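Local coordinates for endoglucanase (Mytilus edulis, PDB 1WC2), which hydrolyses internal beta-1,4-glucosidic linkages of cellulose and related beta-glucans, acts on soluble carboxymethylcellulose, and also shows expansin activity, at residues S18-D24 and H130-G136; Q85-V89 and G144-P148; G6-R10 and Y125-L129; Q54-D58 and I99-C103; V155-S159 and P168-M172. All coordinates share one frame; numbering follows the deposited sequence. Where two conformers were deposited one is given.

Contact 1. Residues S18-D24 and H130-G136; sequences STTNYHD and HLDLENG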
# COMPACT_ATOMS: atom_id res chain seq x y z
N SER A 18 -1.88 -2.09 8.36
CA SER A 18 -1.82 -3.50 8.00
C SER A 18 -1.49 -3.64 6.51
O SER A 18 -1.65 -2.70 5.71
CB SER A 18 -3.14 -4.21 8.36
OG SER A 18 -4.30 -3.51 7.91
N THR A 19 -1.00 -4.83 6.15
CA THR A 19 -0.65 -5.16 4.77
C THR A 19 -1.13 -6.55 4.37
O THR A 19 -1.26 -7.45 5.22
CB THR A 19 0.87 -5.07 4.51
OG1 THR A 19 1.57 -6.11 5.23
CG2 THR A 19 1.45 -3.72 4.95
N THR A 20 -1.40 -6.71 3.07
CA THR A 20 -1.60 -8.02 2.46
C THR A 20 -0.87 -8.13 1.13
O THR A 20 -1.13 -7.34 0.22
CB THR A 20 -3.11 -8.28 2.10
OG1 THR A 20 -4.00 -7.92 3.17
CG2 THR A 20 -3.37 -9.77 1.77
N ASN A 21 -0.06 -9.18 0.98
CA ASN A 21 0.61 -9.45 -0.28
C ASN A 21 -0.47 -9.91 -1.26
O ASN A 21 -1.32 -10.72 -0.90
CB ASN A 21 1.70 -10.53 -0.08
CG ASN A 21 2.92 -9.97 0.62
OD1 ASN A 21 3.30 -8.81 0.42
ND2 ASN A 21 3.54 -10.78 1.47
N TYR A 22 -0.50 -9.32 -2.45
CA TYR A 22 -1.49 -9.64 -3.48
C TYR A 22 -0.85 -9.59 -4.87
O TYR A 22 0.29 -9.14 -5.03
CB TYR A 22 -2.73 -8.72 -3.38
CG TYR A 22 -2.75 -7.42 -4.19
CD1 TYR A 22 -3.91 -7.02 -4.87
CD2 TYR A 22 -1.66 -6.55 -4.24
CE1 TYR A 22 -3.96 -5.82 -5.59
CE2 TYR A 22 -1.72 -5.35 -4.98
CZ TYR A 22 -2.86 -4.99 -5.66
OH TYR A 22 -2.90 -3.82 -6.40
N HIS A 23 -1.58 -10.05 -5.87
CA HIS A 23 -1.18 -9.88 -7.25
C HIS A 23 -2.35 -9.41 -8.08
O HIS A 23 -3.41 -10.04 -8.08
CB HIS A 23 -0.64 -11.17 -7.86
CG HIS A 23 -0.42 -11.07 -9.33
ND1 HIS A 23 0.34 -10.05 -9.89
CD2 HIS A 23 -0.90 -11.79 -10.37
CE1 HIS A 23 0.34 -10.18 -11.20
NE2 HIS A 23 -0.41 -11.22 -11.52
N ASP A 24 -2.16 -8.30 -8.78
CA ASP A 24 -3.15 -7.80 -9.72
C ASP A 24 -2.41 -7.31 -10.97
O ASP A 24 -1.49 -6.49 -10.83
CB ASP A 24 -3.94 -6.67 -9.04
CG ASP A 24 -5.11 -6.21 -9.86
OD1 ASP A 24 -4.88 -5.68 -10.96
OD2 ASP A 24 -6.31 -6.32 -9.47
N HIS A 130 -4.76 0.50 5.32
CA HIS A 130 -4.35 -0.81 4.82
C HIS A 130 -3.77 -0.66 3.42
O HIS A 130 -4.33 0.05 2.59
CB HIS A 130 -5.52 -1.80 4.79
CG HIS A 130 -5.13 -3.17 4.37
ND1 HIS A 130 -4.62 -4.09 5.26
CD2 HIS A 130 -5.10 -3.75 3.14
CE1 HIS A 130 -4.31 -5.19 4.60
NE2 HIS A 130 -4.60 -5.02 3.31
N LEU A 131 -2.65 -1.35 3.16
CA LEU A 131 -2.07 -1.41 1.82
C LEU A 131 -1.97 -2.86 1.35
O LEU A 131 -1.42 -3.71 2.04
CB LEU A 131 -0.68 -0.78 1.78
CG LEU A 131 -0.57 0.72 2.09
CD1 LEU A 131 0.88 1.15 1.92
CD2 LEU A 131 -1.46 1.59 1.21
N ASP A 132 -2.52 -3.14 0.17
CA ASP A 132 -2.25 -4.39 -0.53
C ASP A 132 -0.95 -4.15 -1.30
O ASP A 132 -0.84 -3.17 -2.04
CB ASP A 132 -3.38 -4.82 -1.49
CG ASP A 132 -4.60 -5.44 -0.80
OD1 ASP A 132 -4.58 -5.73 0.41
OD2 ASP A 132 -5.65 -5.66 -1.45
N LEU A 133 0.04 -5.01 -1.09
CA LEU A 133 1.36 -4.85 -1.69
C LEU A 133 1.55 -5.81 -2.86
O LEU A 133 1.43 -7.02 -2.70
CB LEU A 133 2.46 -5.12 -0.64
CG LEU A 133 2.32 -4.40 0.71
CD1 LEU A 133 3.45 -4.80 1.66
CD2 LEU A 133 2.28 -2.91 0.51
N GLU A 134 1.85 -5.27 -4.04
CA GLU A 134 2.08 -6.14 -5.18
C GLU A 134 3.24 -7.11 -4.93
O GLU A 134 4.34 -6.68 -4.56
CB GLU A 134 2.32 -5.32 -6.44
CG GLU A 134 2.62 -6.14 -7.69
CD GLU A 134 1.51 -7.14 -8.08
OE1 GLU A 134 0.31 -6.77 -8.06
OE2 GLU A 134 1.83 -8.31 -8.40
N ASN A 135 3.00 -8.40 -5.17
CA ASN A 135 3.94 -9.48 -4.83
C ASN A 135 4.01 -10.60 -5.87
O ASN A 135 4.52 -11.69 -5.59
CB ASN A 135 3.64 -10.07 -3.46
CG ASN A 135 4.79 -10.92 -2.92
OD1 ASN A 135 5.94 -10.47 -2.90
ND2 ASN A 135 4.49 -12.15 -2.51
N GLY A 136 3.51 -10.32 -7.07
CA GLY A 136 3.48 -11.34 -8.11
C GLY A 136 4.86 -11.83 -8.53
O GLY A 136 4.99 -12.92 -9.08
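Glu134 reaches from the end of its strand to His23 and Asp24, and its side chain shows how one carboxylate can pin a chain as it leaves a sheet. CB points to the face that also carries Tyr22, and the side chain touches Val49 of the neighbouring strand; CG stands opposite the backbone N (chi1 178°), and a bend at the next bond turns the carboxylate back toward the loop. There OE2 accepts a hydrogen bond from His23 ND1 at 2.7 Å, in the plane of the imidazole, and another from Gly136 N. OE1 offers its syn lone pair to Asp24 N at 3.0 Å. Residues 18-22 and 130-134 pair as parallel strands of the double-psi beta-barrel of family 45 glycosidases, with bonds such as Leu133 N to Thr20 O (2.9 Å). On the same face, Asp132, the proton donor by similarity, sets CB over the centre of the Tyr22 ring, 3.7 Å from its centroid, while its OD1 accepts from His130 NE2 at 3.0 Å. The other imidazole nitrogen, His130 ND1, is hydrogen-bonded to Ser18 OG (2.7 Å); in this conformer the ring is held at both nitrogens. Asp24, by similarity the nucleophile, has OD1 bonded to His26 N.

Contact 2. Residues Q85-V89 and G144-P148; sequences QGGPV and GWNNP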
# COMPACT_ATOMS: atom_id res chain seq x y z
N GLN A 85 -2.81 -14.55 9.56
CA GLN A 85 -2.89 -13.73 8.35
C GLN A 85 -1.54 -13.08 8.02
O GLN A 85 -1.50 -12.00 7.41
CB GLN A 85 -3.95 -12.63 8.52
CG GLN A 85 -5.38 -13.13 8.62
CD GLN A 85 -6.07 -13.42 7.30
OE1 GLN A 85 -5.44 -13.51 6.26
NE2 GLN A 85 -7.39 -13.51 7.35
N GLY A 86 -0.45 -13.71 8.42
CA GLY A 86 0.89 -13.20 8.23
C GLY A 86 1.86 -14.03 9.05
O GLY A 86 1.49 -15.08 9.58
N GLY A 87 3.09 -13.56 9.17
CA GLY A 87 4.10 -14.27 9.94
C GLY A 87 5.22 -13.39 10.42
O GLY A 87 5.26 -12.19 10.11
N PRO A 88 6.14 -13.99 11.20
CA PRO A 88 7.23 -13.24 11.83
C PRO A 88 8.17 -12.54 10.85
O PRO A 88 8.42 -13.03 9.75
CB PRO A 88 7.99 -14.32 12.63
CG PRO A 88 7.16 -15.50 12.69
CD PRO A 88 6.15 -15.41 11.59
N VAL A 89 8.69 -11.39 11.28
CA VAL A 89 9.68 -10.62 10.53
C VAL A 89 10.55 -9.80 11.49
O VAL A 89 10.11 -9.44 12.57
CB VAL A 89 8.96 -9.67 9.52
CG1 VAL A 89 8.15 -8.61 10.26
CG2 VAL A 89 9.94 -9.04 8.55
N GLY A 144 11.25 -11.72 3.17
CA GLY A 144 10.73 -12.30 4.39
C GLY A 144 9.53 -11.55 4.96
O GLY A 144 9.15 -11.78 6.10
N TRP A 145 8.94 -10.66 4.17
CA TRP A 145 7.73 -9.93 4.61
C TRP A 145 6.46 -10.72 4.23
O TRP A 145 6.02 -10.72 3.07
CB TRP A 145 7.65 -8.56 3.94
CG TRP A 145 8.62 -7.48 4.35
CD1 TRP A 145 9.93 -7.62 4.76
CD2 TRP A 145 8.38 -6.07 4.27
NE1 TRP A 145 10.48 -6.38 4.99
CE2 TRP A 145 9.55 -5.41 4.68
CE3 TRP A 145 7.26 -5.29 3.90
CZ2 TRP A 145 9.64 -4.01 4.73
CZ3 TRP A 145 7.35 -3.91 3.95
CH2 TRP A 145 8.53 -3.29 4.37
N ASN A 146 5.88 -11.40 5.22
CA ASN A 146 4.60 -12.11 5.10
C ASN A 146 3.53 -11.27 5.81
O ASN A 146 3.29 -11.45 7.00
CB ASN A 146 4.72 -13.52 5.69
CG ASN A 146 3.41 -14.33 5.68
OD1 ASN A 146 3.33 -15.42 6.29
ND2 ASN A 146 2.41 -13.83 4.99
N ASN A 147 2.93 -10.34 5.08
CA ASN A 147 1.91 -9.44 5.62
C ASN A 147 2.29 -8.80 6.95
O ASN A 147 1.54 -8.85 7.94
CB ASN A 147 0.57 -10.18 5.73
CG ASN A 147 0.13 -10.77 4.41
OD1 ASN A 147 0.69 -10.44 3.36
ND2 ASN A 147 -0.89 -11.62 4.45
N PRO A 148 3.46 -8.15 7.01
CA PRO A 148 3.89 -7.56 8.28
C PRO A 148 2.96 -6.44 8.74
O PRO A 148 2.39 -5.72 7.94
CB PRO A 148 5.26 -6.97 7.93
CG PRO A 148 5.19 -6.68 6.48
CD PRO A 148 4.41 -7.83 5.92
O HOH W 1 -0.79 -9.59 8.99
O HOH W 2 6.63 -11.25 7.89
O HOH W 3 10.70 -12.78 7.98
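Two loops of the double-psi barrel domain meet where Gly86 and Gly87 pass over Asn146 and Asn147: residues 85-89 precede strand 94-100, and residues 144-148 run into strand 148-155. Neither has regular structure, so the join rests on individual polar groups. Asn147 sends ND2 to Gln85 O at 3.0 Å; the carbonyl oxygen lies in the amide plane, yet the donor stands 52° above the carbonyl plane, away from its lone pairs. The orientation of that amide is set from its other end, where OD1 accepts from Asn21 N of the barrel strand. Next along, Gly87 N gives its proton to Asn146 O, also at 3.0 Å. The lack of a side chain at Gly86 matters here, since a CB would collide with Asn146 O.

Waters fill in between. One accepts from Asn146 N at 2.8 Å and lies 2.8 Å from Gly87 O, whereas another donates to both Pro88 O and Gly144 O. At the far end the contact turns apolar: Val89 divides its methyls, CG2 approaching Trp145 CD1 at 4.0 Å and CG1 meeting Pro148 CB at 4.1 Å. All three side chains also touch Thr77 of strand 72-78. Direct backbone and amide bonds, interleaved with bridging waters and closed by a small apolar patch, are what join these two connecting loops at the edge of the double-psi barrel.

Contact 3. Residues G6-R10 and Y125-L129; sequences GNPRR and YGYEL. With ACT (acetate ion), chain B.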
# COMPACT_ATOMS: atom_id res chain seq x y z
N GLY A 6 -4.53 0.17 20.72
CA GLY A 6 -5.42 1.31 20.73
C GLY A 6 -6.32 1.36 19.50
O GLY A 6 -6.26 0.49 18.62
N ASN A 7 -7.17 2.37 19.46
CA ASN A 7 -8.13 2.57 18.39
C ASN A 7 -7.98 3.99 17.84
O ASN A 7 -8.30 4.96 18.56
CB ASN A 7 -9.55 2.35 18.90
CG ASN A 7 -10.61 2.62 17.85
OD1 ASN A 7 -10.35 2.50 16.65
ND2 ASN A 7 -11.81 2.98 18.30
N PRO A 8 -7.48 4.17 16.62
CA PRO A 8 -6.88 3.14 15.76
C PRO A 8 -5.55 2.65 16.33
O PRO A 8 -4.99 3.26 17.25
CB PRO A 8 -6.68 3.86 14.42
CG PRO A 8 -7.06 5.25 14.61
CD PRO A 8 -7.45 5.50 16.00
N ARG A 9 -5.03 1.59 15.74
CA ARG A 9 -3.82 0.94 16.20
C ARG A 9 -2.60 1.85 16.01
O ARG A 9 -2.39 2.40 14.93
CB ARG A 9 -3.59 -0.37 15.42
CG ARG A 9 -4.62 -1.45 15.61
CD ARG A 9 -4.26 -2.44 16.69
NE ARG A 9 -5.33 -3.39 16.99
CZ ARG A 9 -5.27 -4.33 17.93
NH1 ARG A 9 -4.18 -4.47 18.66
NH2 ARG A 9 -6.31 -5.13 18.13
N ARG A 10 -1.81 2.00 17.07
CA ARG A 10 -0.59 2.82 17.08
C ARG A 10 0.54 2.07 17.78
O ARG A 10 0.30 1.16 18.58
CB ARG A 10 -0.86 4.17 17.78
CG ARG A 10 -1.87 5.06 17.04
CD ARG A 10 -2.29 6.28 17.83
NE ARG A 10 -1.20 7.20 18.11
CZ ARG A 10 -0.74 8.10 17.26
NH1 ARG A 10 -1.22 8.19 16.03
NH2 ARG A 10 0.24 8.92 17.63
N TYR A 125 -9.33 -5.29 12.08
CA TYR A 125 -8.19 -5.56 12.95
C TYR A 125 -7.65 -4.30 13.65
O TYR A 125 -6.66 -4.37 14.37
CB TYR A 125 -7.10 -6.27 12.14
CG TYR A 125 -7.51 -7.67 11.70
CD1 TYR A 125 -7.89 -7.92 10.40
CD2 TYR A 125 -7.54 -8.74 12.60
CE1 TYR A 125 -8.25 -9.20 9.99
CE2 TYR A 125 -7.91 -10.04 12.19
CZ TYR A 125 -8.24 -10.25 10.90
OH TYR A 125 -8.60 -11.52 10.48
N GLY A 126 -8.31 -3.15 13.43
CA GLY A 126 -8.03 -1.91 14.15
C GLY A 126 -7.20 -0.86 13.44
O GLY A 126 -6.93 0.19 14.03
N TYR A 127 -6.78 -1.09 12.20
CA TYR A 127 -5.81 -0.21 11.53
C TYR A 127 -6.48 0.89 10.71
O TYR A 127 -7.41 0.61 9.94
CB TYR A 127 -4.88 -1.02 10.62
CG TYR A 127 -4.07 -2.06 11.38
CD1 TYR A 127 -4.52 -3.37 11.49
CD2 TYR A 127 -2.90 -1.72 12.03
CE1 TYR A 127 -3.81 -4.32 12.22
CE2 TYR A 127 -2.17 -2.65 12.77
CZ TYR A 127 -2.63 -3.96 12.85
OH TYR A 127 -1.97 -4.93 13.58
N GLU A 128 -5.98 2.13 10.84
CA GLU A 128 -6.57 3.27 10.11
C GLU A 128 -6.18 3.31 8.63
O GLU A 128 -6.81 4.06 7.89
CB GLU A 128 -6.34 4.64 10.81
CG GLU A 128 -4.93 5.18 10.80
CD GLU A 128 -4.82 6.58 11.44
OE1 GLU A 128 -5.83 7.31 11.58
OE2 GLU A 128 -3.72 6.97 11.85
N LEU A 129 -5.16 2.53 8.22
CA LEU A 129 -4.74 2.42 6.82
C LEU A 129 -4.42 0.95 6.53
O LEU A 129 -3.87 0.25 7.40
CB LEU A 129 -3.48 3.28 6.56
CG LEU A 129 -2.85 3.19 5.17
CD1 LEU A 129 -3.81 3.67 4.08
CD2 LEU A 129 -1.54 3.99 5.13
C ACT B . 0.11 8.04 21.34
O ACT B . -0.52 7.03 20.94
OXT ACT B . 0.75 8.71 20.51
CH3 ACT B . 0.10 8.45 22.78
O HOH W 4 -3.82 2.33 12.59
O HOH W 5 -3.57 7.15 14.80
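Arg9 lies across Tyr127 with its aliphatic part, CG standing over one face of the ring, 4.0 Å from the centroid and displaced toward the rim. CB comes alongside, 3.7 Å from Tyr127 CD2. A bend at chi2 (-94°) then turns the arginine away from the ring and along the backbone of Tyr125 and Gly126, where NE makes a weak bond to Tyr125 O at 3.1 Å; NH1 is bonded to Cys4 O. Arg9 N donates to Gly126 O at 2.9 Å. Pro8, which follows a cis peptide bond, crosses Glu128 at a slant and brings CB within 3.7 Å of Glu128 CB. Between the two segments, a water accepts from Glu128 N and donates to Arg9 O. The contact thus ties the N-terminal loop to the loop that leads into barrel strand 129-134, and the tyrosine hydroxyl is held by Glu149 and Gln2.

Arg10 starts away from residues 125-129, but its end turns back toward Glu128. Arg10 NE donates to acetate O and Arg10 NH2 to acetate OXT, both at 2.9 Å, the ion probably coming from the crystallisation liquor. A water links NH1 to Glu128 OE2, itself bonded to Ser15. These opposite charges are bridged by water, not in direct contact, so their attraction is likely to be modest.

Contact 4. Residues Q54-D58 and I99-C103; sequences QMYFD and ITNLC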
# COMPACT_ATOMS: atom_id res chain seq x y z
N GLN A 54 -9.84 2.17 0.41
CA GLN A 54 -10.66 3.17 -0.28
C GLN A 54 -10.58 4.58 0.28
O GLN A 54 -10.35 5.53 -0.47
CB GLN A 54 -12.13 2.71 -0.32
CG GLN A 54 -13.12 3.79 -0.86
CD GLN A 54 -12.97 4.07 -2.36
OE1 GLN A 54 -13.41 3.26 -3.19
NE2 GLN A 54 -12.36 5.21 -2.72
N MET A 55 -10.84 4.76 1.56
CA MET A 55 -10.93 6.14 2.07
C MET A 55 -9.58 6.87 2.05
O MET A 55 -9.55 8.10 1.93
CB MET A 55 -11.52 6.16 3.48
CG MET A 55 -13.03 6.09 3.50
SD MET A 55 -13.76 7.59 2.82
CE MET A 55 -13.29 8.73 3.74
N TYR A 56 -8.47 6.13 2.12
CA TYR A 56 -7.16 6.73 1.90
C TYR A 56 -6.87 7.00 0.42
O TYR A 56 -6.33 8.06 0.05
CB TYR A 56 -6.01 5.90 2.52
CG TYR A 56 -4.75 6.75 2.60
CD1 TYR A 56 -4.58 7.69 3.63
CD2 TYR A 56 -3.76 6.71 1.61
CE1 TYR A 56 -3.49 8.53 3.68
CE2 TYR A 56 -2.64 7.55 1.66
CZ TYR A 56 -2.52 8.46 2.70
OH TYR A 56 -1.44 9.33 2.77
N PHE A 57 -7.24 6.07 -0.45
CA PHE A 57 -7.12 6.29 -1.89
C PHE A 57 -7.79 7.61 -2.30
O PHE A 57 -7.22 8.44 -3.04
CB PHE A 57 -7.75 5.09 -2.63
CG PHE A 57 -7.71 5.20 -4.14
CD1 PHE A 57 -6.58 4.84 -4.85
CD2 PHE A 57 -8.80 5.68 -4.84
CE1 PHE A 57 -6.55 4.95 -6.24
CE2 PHE A 57 -8.78 5.79 -6.23
CZ PHE A 57 -7.66 5.43 -6.93
N ASP A 58 -9.01 7.80 -1.80
CA ASP A 58 -9.79 9.01 -2.06
C ASP A 58 -10.93 9.12 -1.04
O ASP A 58 -11.82 8.27 -1.01
CB ASP A 58 -10.39 9.01 -3.46
CG ASP A 58 -10.89 10.37 -3.85
OD1 ASP A 58 -12.11 10.63 -3.67
OD2 ASP A 58 -10.08 11.23 -4.27
N ILE A 99 1.53 4.30 -4.31
CA ILE A 99 0.13 3.95 -4.50
C ILE A 99 -0.20 4.06 -6.00
O ILE A 99 -0.14 5.15 -6.58
CB ILE A 99 -0.80 4.85 -3.66
CG1 ILE A 99 -0.57 4.61 -2.16
CG2 ILE A 99 -2.26 4.63 -4.04
CD1 ILE A 99 -1.23 5.64 -1.24
N THR A 100 -0.54 2.92 -6.62
CA THR A 100 -0.94 2.89 -8.02
C THR A 100 -2.35 2.35 -8.22
O THR A 100 -2.82 2.30 -9.35
CB THR A 100 0.04 2.03 -8.87
OG1 THR A 100 0.03 0.68 -8.35
CG2 THR A 100 1.47 2.58 -8.82
N ASN A 101 -3.02 1.92 -7.15
CA ASN A 101 -4.31 1.27 -7.31
C ASN A 101 -5.14 1.45 -6.04
O ASN A 101 -4.66 1.97 -5.02
CB ASN A 101 -4.07 -0.22 -7.67
CG ASN A 101 -5.25 -0.90 -8.39
OD1 ASN A 101 -6.28 -0.30 -8.67
ND2 ASN A 101 -5.07 -2.17 -8.73
N LEU A 102 -6.40 1.03 -6.14
CA LEU A 102 -7.40 1.08 -5.07
C LEU A 102 -7.65 -0.33 -4.52
O LEU A 102 -7.77 -1.29 -5.29
CB LEU A 102 -8.71 1.61 -5.67
CG LEU A 102 -9.99 1.40 -4.86
CD1 LEU A 102 -9.96 2.16 -3.55
CD2 LEU A 102 -11.21 1.78 -5.67
N CYS A 103 -7.73 -0.45 -3.19
CA CYS A 103 -8.29 -1.63 -2.51
C CYS A 103 -9.71 -1.27 -2.09
O CYS A 103 -9.91 -0.56 -1.09
CB CYS A 103 -7.46 -2.02 -1.28
SG CYS A 103 -8.13 -3.39 -0.28
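The Phe57 ring receives Leu102 on one face: CB sits 3.8 Å from the ring centroid and only 6° off the normal, a CH-pi contact at a right-angled crossing. Nearby, the edge of the Tyr56 ring is met in its plane by Ile99, whose CD1 comes to 3.7 Å from Tyr56 CE2. The short helix 54-57 thereby packs against the corner at Asn101, where the chain passes from strand 94-100 to strand 102-103 of the double-psi barrel. Phe57 holds CG opposite its backbone N (chi1 179°), which extends the ring from the helix toward that corner; Ala29, Cys30 and Cys69 also touch it. Replacing it with an alanine would probably leave Leu102 CB without its aromatic partner and open a gap between the helix and the corner.

Tyr56 is fixed at its far end by a hydroxyl bond to Gln71, and its ring stacks with His68. Leu102 also serves the start of the helix: Leu102 CD1 lies 3.5 Å from Gln54 CA, and the NE2 of that glutamine is bonded to Lys62 O. At the corner, Asn101 OD1 accepts from Ala29 N as well as from Leu102 N, the latter at 2.9 Å and from above the carbonyl plane.

Contact 5. Residues V155-S159 and P168-M172; sequences VNCDS and PSNSM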
# COMPACT_ATOMS: atom_id res chain seq x y z
N VAL A 155 6.55 9.99 2.06
CA VAL A 155 7.91 10.37 1.67
C VAL A 155 7.96 10.76 0.19
O VAL A 155 7.03 10.46 -0.58
CB VAL A 155 8.92 9.23 1.93
CG1 VAL A 155 9.05 8.94 3.42
CG2 VAL A 155 8.54 7.96 1.18
N ASN A 156 9.04 11.42 -0.21
CA ASN A 156 9.30 11.77 -1.61
C ASN A 156 9.75 10.53 -2.37
O ASN A 156 10.72 9.88 -2.00
CB ASN A 156 10.40 12.84 -1.66
CG ASN A 156 10.61 13.40 -3.05
OD1 ASN A 156 10.91 12.68 -3.98
ND2 ASN A 156 10.45 14.70 -3.19
N CYS A 157 9.03 10.20 -3.44
CA CYS A 157 9.32 9.01 -4.25
C CYS A 157 10.75 9.00 -4.81
O CYS A 157 11.40 7.96 -4.86
CB CYS A 157 8.35 8.94 -5.44
SG CYS A 157 6.60 8.75 -5.00
N ASP A 158 11.23 10.16 -5.26
CA ASP A 158 12.56 10.22 -5.88
C ASP A 158 13.68 9.87 -4.90
O ASP A 158 14.61 9.14 -5.26
CB ASP A 158 12.81 11.61 -6.46
CG ASP A 158 11.95 11.91 -7.66
OD1 ASP A 158 11.55 10.96 -8.37
OD2 ASP A 158 11.63 13.08 -7.97
N SER A 159 13.57 10.37 -3.67
CA SER A 159 14.57 10.09 -2.65
C SER A 159 14.70 8.60 -2.38
O SER A 159 15.80 8.07 -2.24
CB SER A 159 14.24 10.84 -1.35
OG SER A 159 14.15 12.23 -1.59
N PRO A 168 9.07 3.25 -7.58
CA PRO A 168 9.00 4.14 -8.75
C PRO A 168 9.31 5.60 -8.43
O PRO A 168 9.00 6.10 -7.35
CB PRO A 168 7.56 3.98 -9.23
CG PRO A 168 7.15 2.65 -8.71
CD PRO A 168 7.77 2.59 -7.34
N SER A 169 9.92 6.29 -9.39
CA SER A 169 10.17 7.72 -9.32
C SER A 169 8.93 8.55 -9.68
O SER A 169 7.97 8.05 -10.27
CB SER A 169 11.30 8.08 -10.29
OG SER A 169 10.85 7.86 -11.62
N ASN A 170 8.97 9.83 -9.34
CA ASN A 170 7.92 10.74 -9.78
C ASN A 170 7.80 10.80 -11.31
O ASN A 170 6.70 10.91 -11.83
CB ASN A 170 8.14 12.14 -9.19
CG ASN A 170 7.94 12.17 -7.67
OD1 ASN A 170 6.99 11.57 -7.14
ND2 ASN A 170 8.84 12.85 -6.96
N SER A 171 8.93 10.74 -12.01
CA SER A 171 8.93 10.68 -13.47
C SER A 171 8.11 9.50 -14.00
O SER A 171 7.36 9.63 -14.96
CB SER A 171 10.36 10.59 -14.01
OG SER A 171 10.37 10.35 -15.41
N MET A 172 8.28 8.34 -13.38
CA MET A 172 7.50 7.16 -13.74
C MET A 172 6.01 7.38 -13.52
O MET A 172 5.20 7.04 -14.40
CB MET A 172 8.01 5.93 -13.00
CG MET A 172 9.39 5.50 -13.51
SD MET A 172 10.33 4.46 -12.41
CE MET A 172 9.52 3.19 -12.56
O HOH W 6 6.86 12.10 -4.30
O HOH W 7 11.55 11.73 -11.07
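Asp158 and Asn170 both place CG beside the backbone N (chi1 -69° and -67°), and from these similar torsions the carboxylate and the amide reach each other across two helix starts, their planes 70° apart. Asp158 OD1 accepts from Asn170 N at 3.0 Å, met on its syn side but tilted out of the carboxylate plane. Its second oxygen, OD2, takes a weak bond from Asn170 ND2, also at 3.0 Å, so one residue is gripped through both backbone and side chain. A water donates to OD1 and accepts from Ser171 N, extending the hold by one residue.

Each helix has its own cap. Asn156 is the N-cap of helix 157-163, its OD1 accepting from Asp158 N at 2.8 Å, while Ser169 caps helix 170-173 through OG and Met172 N at 3.2 Å, in a capping box. Beside the polar pair, Cys157 CB packs 3.4 Å from Asn170 OD1, and its SG is joined to Cys72 of the barrel, which anchors this helical appendage to the sheet. With an alanine at Asp158, Asn170 N would probably lose its carboxylate acceptor, and the Asn170 side-chain NH2 its weak bond. Because the acid sits at the N-terminal end of helix 170-173, where backbone N-H groups point out of the helix end, its negative charge is likely to be favoured.

Overall arrangement
Contact 1 carries both presumed catalytic acids, and three of the others touch it directly. Contact 2 joins it where Thr19 OG1 meets Pro148 O at 2.9 Å, and contact 3 where Ser18 N lies 3.2 Å from Leu129 O. Contact 4 adjoins both acids: Asp132 OD2 is 3.6 Å from Cys103 SG, and Asp24 OD1 is 4.2 Å from Asn101 ND2. Contacts 2 and 4 lie on opposite sides of the chain's centre, about 22 Å apart between centres. Contact 5 stands away from the active site, its centre about 20 Å from that of contact 1, and its nearest approach is to contact 4, about 6 Å between nearest atoms.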